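Alr4995 protein (PDB 6LRF) combines arginine dihydrolase and ornithine cyclodeaminase activities in a single chain, probably converting arginine through ornithine to proline. Local coordinates at residues F188-Y191 / S192-I196; G496-V499 / I500-G504. All coordinates share one frame; numbering follows the deposited sequence.

Contact 1 of 2, residues F188-Y191 / S192-I196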
ATOM      1  N   PHE B 188      28.157 -15.827 -12.341  1.00 27.79           N
ATOM      2  CA  PHE B 188      27.867 -17.212 -11.958  1.00 27.99           C
ATOM      3  C   PHE B 188      26.792 -17.356 -10.873  1.00 31.91           C
ATOM      4  O   PHE B 188      26.581 -16.440 -10.077  1.00 35.54           O
ATOM      5  CB  PHE B 188      29.157 -17.880 -11.492  1.00 29.28           C
ATOM      6  CG  PHE B 188      30.243 -17.875 -12.534  1.00 32.73           C
ATOM      7  CD1 PHE B 188      31.171 -16.846 -12.582  1.00 30.04           C
ATOM      8  CD2 PHE B 188      30.312 -18.885 -13.481  1.00 24.70           C
ATOM      9  CE1 PHE B 188      32.170 -16.834 -13.539  1.00 29.87           C
ATOM     10  CE2 PHE B 188      31.306 -18.878 -14.441  1.00 25.78           C
ATOM     11  CZ  PHE B 188      32.236 -17.854 -14.470  1.00 26.54           C
ATOM     12  N   ASP B 189      26.113 -18.501 -10.831  1.00 28.55           N
ATOM     13  CA  ASP B 189      25.141 -18.726  -9.761  1.00 27.68           C
ATOM     14  C   ASP B 189      25.879 -18.989  -8.441  1.00 33.99           C
ATOM     15  O   ASP B 189      27.114 -19.045  -8.406  1.00 28.98           O
ATOM     16  CB  ASP B 189      24.175 -19.877 -10.121  1.00 27.32           C
ATOM     17  CG  ASP B 189      24.835 -21.261 -10.113  1.00 35.69           C
ATOM     18  OD1 ASP B 189      26.066 -21.367  -9.883  1.00 32.54           O
ATOM     19  OD2 ASP B 189      24.108 -22.263 -10.352  1.00 31.08           O
ATOM     20  N   SER B 190      25.135 -19.162  -7.357  1.00 29.71           N
ATOM     21  CA  SER B 190      25.759 -19.343  -6.055  1.00 29.77           C
ATOM     22  C   SER B 190      26.556 -20.655  -5.980  1.00 28.83           C
ATOM     23  O   SER B 190      27.666 -20.691  -5.437  1.00 28.59           O
ATOM     24  CB  SER B 190      24.696 -19.309  -4.955  1.00 31.21           C
ATOM     25  OG  SER B 190      24.027 -20.559  -4.875  1.00 36.82           O
ATOM     26  N   TYR B 191      25.985 -21.732  -6.513  1.00 27.50           N
ATOM     27  CA  TYR B 191      26.683 -23.019  -6.567  1.00 33.14           C
ATOM     28  C   TYR B 191      28.069 -22.882  -7.224  1.00 26.87           C
ATOM     29  O   TYR B 191      29.046 -23.422  -6.732  1.00 26.59           O
ATOM     30  CB  TYR B 191      25.848 -24.069  -7.322  1.00 31.73           C
ATOM     31  CG  TYR B 191      24.478 -24.337  -6.710  1.00 44.04           C
ATOM     32  CD1 TYR B 191      24.350 -25.058  -5.517  1.00 43.92           C
ATOM     33  CD2 TYR B 191      23.310 -23.875  -7.322  1.00 44.76           C
ATOM     34  CE1 TYR B 191      23.101 -25.308  -4.950  1.00 49.77           C
ATOM     35  CE2 TYR B 191      22.058 -24.124  -6.763  1.00 48.18           C
ATOM     36  CZ  TYR B 191      21.962 -24.840  -5.576  1.00 50.08           C
ATOM     37  OH  TYR B 191      20.724 -25.087  -5.012  1.00 56.00           O
ATOM     38  N   SER B 192      28.143 -22.143  -8.323  1.00 27.22           N
ATOM     39  CA  SER B 192      29.379 -22.044  -9.094  1.00 30.78           C
ATOM     40  C   SER B 192      30.434 -21.211  -8.372  1.00 30.17           C
ATOM     41  O   SER B 192      31.626 -21.559  -8.377  1.00 30.70           O
ATOM     42  CB  SER B 192      29.087 -21.463 -10.476  1.00 24.90           C
ATOM     43  OG  SER B 192      28.170 -22.312 -11.152  1.00 23.14           O
ATOM     44  N   ASN B 193      29.987 -20.125  -7.742  1.00 28.23           N
ATOM     45  CA  ASN B 193      30.863 -19.292  -6.918  1.00 29.53           C
ATOM     46  C   ASN B 193      31.428 -20.051  -5.725  1.00 30.01           C
ATOM     47  O   ASN B 193      32.603 -19.906  -5.371  1.00 28.91           O
ATOM     48  CB  ASN B 193      30.115 -18.046  -6.450  1.00 26.98           C
ATOM     49  CG  ASN B 193      30.191 -16.910  -7.464  1.00 29.91           C
ATOM     50  OD1 ASN B 193      31.282 -16.513  -7.881  1.00 34.04           O
ATOM     51  ND2 ASN B 193      29.039 -16.395  -7.875  1.00 25.86           N
ATOM     52  N   ARG B 194      30.598 -20.880  -5.110  1.00 27.54           N
ATOM     53  CA  ARG B 194      31.078 -21.712  -4.016  1.00 30.19           C
ATOM     54  C   ARG B 194      32.217 -22.608  -4.538  1.00 32.86           C
ATOM     55  O   ARG B 194      33.250 -22.759  -3.879  1.00 30.83           O
ATOM     56  CB  ARG B 194      29.929 -22.551  -3.437  1.00 30.41           C
ATOM     57  CG  ARG B 194      29.718 -22.469  -1.922  1.00 38.34           C
ATOM     58  CD  ARG B 194      28.475 -23.298  -1.480  1.00 31.36           C
ATOM     59  NE  ARG B 194      27.250 -22.748  -2.058  1.00 37.43           N
ATOM     60  CZ  ARG B 194      26.203 -23.470  -2.467  1.00 43.66           C
ATOM     61  NH1 ARG B 194      26.226 -24.795  -2.367  1.00 37.51           N
ATOM     62  NH2 ARG B 194      25.132 -22.865  -2.990  1.00 39.35           N
ATOM     63  N   LEU B 195      32.036 -23.183  -5.733  1.00 30.45           N
ATOM     64  CA  LEU B 195      33.027 -24.114  -6.284  1.00 28.28           C
ATOM     65  C   LEU B 195      34.349 -23.415  -6.558  1.00 24.63           C
ATOM     66  O   LEU B 195      35.414 -23.961  -6.273  1.00 29.91           O
ATOM     67  CB  LEU B 195      32.515 -24.763  -7.568  1.00 26.40           C
ATOM     68  CG  LEU B 195      33.454 -25.763  -8.275  1.00 28.57           C
ATOM     69  CD1 LEU B 195      33.876 -26.910  -7.343  1.00 25.30           C
ATOM     70  CD2 LEU B 195      32.772 -26.316  -9.528  1.00 25.09           C
ATOM     71  N   ILE B 196      34.268 -22.215  -7.127  1.00 27.07           N
ATOM     72  CA  ILE B 196      35.440 -21.408  -7.440  1.00 29.28           C
ATOM     73  C   ILE B 196      36.221 -21.103  -6.173  1.00 32.48           C
ATOM     74  O   ILE B 196      37.462 -21.162  -6.133  1.00 29.83           O
ATOM     75  CB  ILE B 196      35.037 -20.087  -8.124  1.00 30.56           C
ATOM     76  CG1 ILE B 196      34.508 -20.362  -9.536  1.00 27.78           C
ATOM     77  CG2 ILE B 196      36.205 -19.134  -8.174  1.00 29.81           C
ATOM     78  CD1 ILE B 196      33.891 -19.144 -10.208  1.00 25.05           C
TER
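Asp-189 and Ser-192 meet because each first torsion turns its polar group into the same turn. Asp-189 CG sits between the backbone N and the carbonyl carbon (chi1 70°), folding the carboxylate back over the opening helix, while Ser-192 OG lies beside its own backbone N (chi1 -60°). One carboxylate oxygen can thus serve two donors: Ser-192 N reaches Asp-189 OD1 at 2.7 Å nearly along the C-O bond, and Ser-192 OG donates to Asp-189 OD1 at 2.6 Å from above the carboxylate plane, on its other face. The serine hydroxyl is gripped a second time by Arg-160 N.

Backbone bonding begins at once, with Asn-193 N bound to Asp-189 O at 3.1 Å; Asn-193 ND2 bonds only weakly to Asp-189 O, its stronger partner being Pro-185 O. Phe-188, buried against Leu-159 of strand 155-160, packs its CB on Ser-192 CB (3.7 Å), and Ile-196 CD1 covers one ring face near the rim. Beside Glu-341 and Val-342 of helix 340-352, Arg-194 runs alongside Tyr-191, guanidinium and ring planes 60° apart, bringing NH2 to 3.4 Å from Tyr-191 CD1 and into a weak bond with Ser-190 OG; Glu-341 takes NH1 in a salt bridge. The Asp-189 carboxylate on Ser-192 N is an aspartate N-cap, starting helix 190-199 of a beta-alpha-beta unit in the GME-family domain.

Contact 2 of 2, residues G496-V499 / I500-G504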
ATOM      1  N   GLY B 496      15.961  -6.972  11.235  1.00 23.24           N
ATOM      2  CA  GLY B 496      15.210  -8.140  10.813  1.00 24.80           C
ATOM      3  C   GLY B 496      15.712  -8.665   9.479  1.00 23.77           C
ATOM      4  O   GLY B 496      16.521  -8.004   8.819  1.00 23.04           O
ATOM      5  N   PRO B 497      15.224  -9.847   9.064  1.00 27.14           N
ATOM      6  CA  PRO B 497      15.708 -10.562   7.863  1.00 28.46           C
ATOM      7  C   PRO B 497      15.662  -9.732   6.583  1.00 25.62           C
ATOM      8  O   PRO B 497      16.504  -9.923   5.714  1.00 27.21           O
ATOM      9  CB  PRO B 497      14.751 -11.755   7.749  1.00 29.22           C
ATOM     10  CG  PRO B 497      14.232 -11.954   9.099  1.00 26.57           C
ATOM     11  CD  PRO B 497      14.150 -10.590   9.740  1.00 27.15           C
ATOM     12  N   VAL B 498      14.716  -8.804   6.479  1.00 25.80           N
ATOM     13  CA  VAL B 498      14.622  -7.962   5.290  1.00 25.81           C
ATOM     14  C   VAL B 498      15.914  -7.170   5.056  1.00 26.65           C
ATOM     15  O   VAL B 498      16.216  -6.767   3.928  1.00 26.64           O
ATOM     16  CB  VAL B 498      13.393  -7.035   5.393  1.00 25.43           C
ATOM     17  CG1 VAL B 498      13.419  -5.968   4.331  1.00 33.50           C
ATOM     18  CG2 VAL B 498      12.137  -7.872   5.253  1.00 32.39           C
ATOM     19  N   VAL B 499      16.708  -6.988   6.107  1.00 21.61           N
ATOM     20  CA  VAL B 499      18.036  -6.406   5.937  1.00 22.91           C
ATOM     21  C   VAL B 499      18.903  -7.271   4.998  1.00 30.55           C
ATOM     22  O   VAL B 499      19.588  -6.758   4.109  1.00 24.18           O
ATOM     23  CB  VAL B 499      18.766  -6.242   7.284  1.00 27.04           C
ATOM     24  CG1 VAL B 499      20.221  -5.779   7.063  1.00 23.59           C
ATOM     25  CG2 VAL B 499      18.013  -5.269   8.189  1.00 25.13           C
ATOM     26  N   ILE B 500      18.873  -8.586   5.204  1.00 25.50           N
ATOM     27  CA  ILE B 500      19.649  -9.503   4.373  1.00 26.20           C
ATOM     28  C   ILE B 500      19.079  -9.557   2.960  1.00 28.59           C
ATOM     29  O   ILE B 500      19.800  -9.401   1.984  1.00 29.58           O
ATOM     30  CB  ILE B 500      19.660 -10.918   4.975  1.00 26.57           C
ATOM     31  CG1 ILE B 500      20.176 -10.861   6.412  1.00 23.68           C
ATOM     32  CG2 ILE B 500      20.515 -11.829   4.148  1.00 25.17           C
ATOM     33  CD1 ILE B 500      21.536 -10.167   6.513  1.00 24.56           C
ATOM     34  N   HIS B 501      17.770  -9.761   2.867  1.00 27.15           N
ATOM     35  CA  HIS B 501      17.074  -9.847   1.583  1.00 31.38           C
ATOM     36  C   HIS B 501      17.293  -8.669   0.633  1.00 38.90           C
ATOM     37  O   HIS B 501      17.297  -8.851  -0.585  1.00 35.37           O
ATOM     38  CB  HIS B 501      15.581 -10.007   1.835  1.00 29.03           C
ATOM     39  CG  HIS B 501      15.244 -11.242   2.606  1.00 30.02           C
ATOM     40  ND1 HIS B 501      14.084 -11.374   3.341  1.00 31.57           N
ATOM     41  CD2 HIS B 501      15.932 -12.397   2.772  1.00 30.17           C
ATOM     42  CE1 HIS B 501      14.064 -12.566   3.914  1.00 32.67           C
ATOM     43  NE2 HIS B 501      15.173 -13.205   3.583  1.00 36.30           N
ATOM     44  N   THR B 502      17.471  -7.467   1.173  1.00 32.59           N
ATOM     45  CA  THR B 502      17.565  -6.285   0.325  1.00 26.58           C
ATOM     46  C   THR B 502      19.017  -5.968   0.015  1.00 33.24           C
ATOM     47  O   THR B 502      19.334  -4.957  -0.606  1.00 33.55           O
ATOM     48  CB  THR B 502      16.898  -5.069   0.992  1.00 29.68           C
ATOM     49  OG1 THR B 502      17.492  -4.856   2.277  1.00 29.01           O
ATOM     50  CG2 THR B 502      15.426  -5.324   1.183  1.00 30.55           C
ATOM     51  N   GLY B 503      19.908  -6.838   0.462  1.00 32.98           N
ATOM     52  CA  GLY B 503      21.320  -6.620   0.240  1.00 34.33           C
ATOM     53  C   GLY B 503      21.936  -5.651   1.219  1.00 32.35           C
ATOM     54  O   GLY B 503      23.059  -5.178   1.017  1.00 37.35           O
ATOM     55  N   GLY B 504      21.217  -5.358   2.297  1.00 26.45           N
ATOM     56  CA  GLY B 504      21.748  -4.474   3.316  1.00 28.81           C
ATOM     57  C   GLY B 504      22.820  -5.130   4.172  1.00 27.50           C
ATOM     58  O   GLY B 504      23.554  -4.444   4.877  1.00 28.35           O
TER
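Val-499 and Gly-504 close the short helix 498-501 in a Schellman motif, within the Rossmann-type domain and just after parallel strand 491-495. Gly-503 takes the positive phi that ends the helix, its N bonding back to Ile-500 O at 3.0 Å, and Gly-504 N then returns to Val-499 O in a short but weak bond.

The compact side is built from the two buried side chains, Val-499 and Ile-500. Val-499 CG1 lies 3.9 Å from Gly-504 C, and the same side chain packs on Leu-684 of helix 680-694; Ile-500 leans on Asp-530 and Gln-533 of helix 524-536. Val-498 marks the looser side: it is exposed, and within this turn its side chain gains mainly one methyl contact, CG1 against Thr-502 CG2 at 3.8 Å, with Val-680 touching both residues.

Between the two sides sits His-501. Its CG lies beside the backbone N (chi1 -61°), which lays the imidazole over the start of the helix, so that Pro-497 O faces one side of the ring, off-centre, and Pro-497 CB comes within 4.0 Å of His-501 CE1. The ring of His-529 meets this imidazole steeply. The final turn is sealed by a shared acceptor: Val-498 O receives Thr-502 N at 3.1 Å, tilted 33° from the carbonyl plane, and Thr-502 OG1 at 2.8 Å, lying in that plane.

How the contacts relate
Both contacts are local, but contact 1 opens a longer helix with a side-chain acceptor, whereas contact 2 holds an entire one-turn helix and its Schellman close. Contact 1, its centre about 5 Å from the centre of the chain, is rich in charged and polar groups; contact 2, its centre about 17 Å from that of the chain, combines backbone bonding with aliphatic packing, Val-499 and Ile-500 buried and Val-498 exposed. Each is only partly buried. Their nearest atoms are about 13 Å apart, yet helix 524-536 comes near both: Pro-497 and Ile-500 pack on it, and a weak bond from Arg-194 to Met-536 O reaches its end.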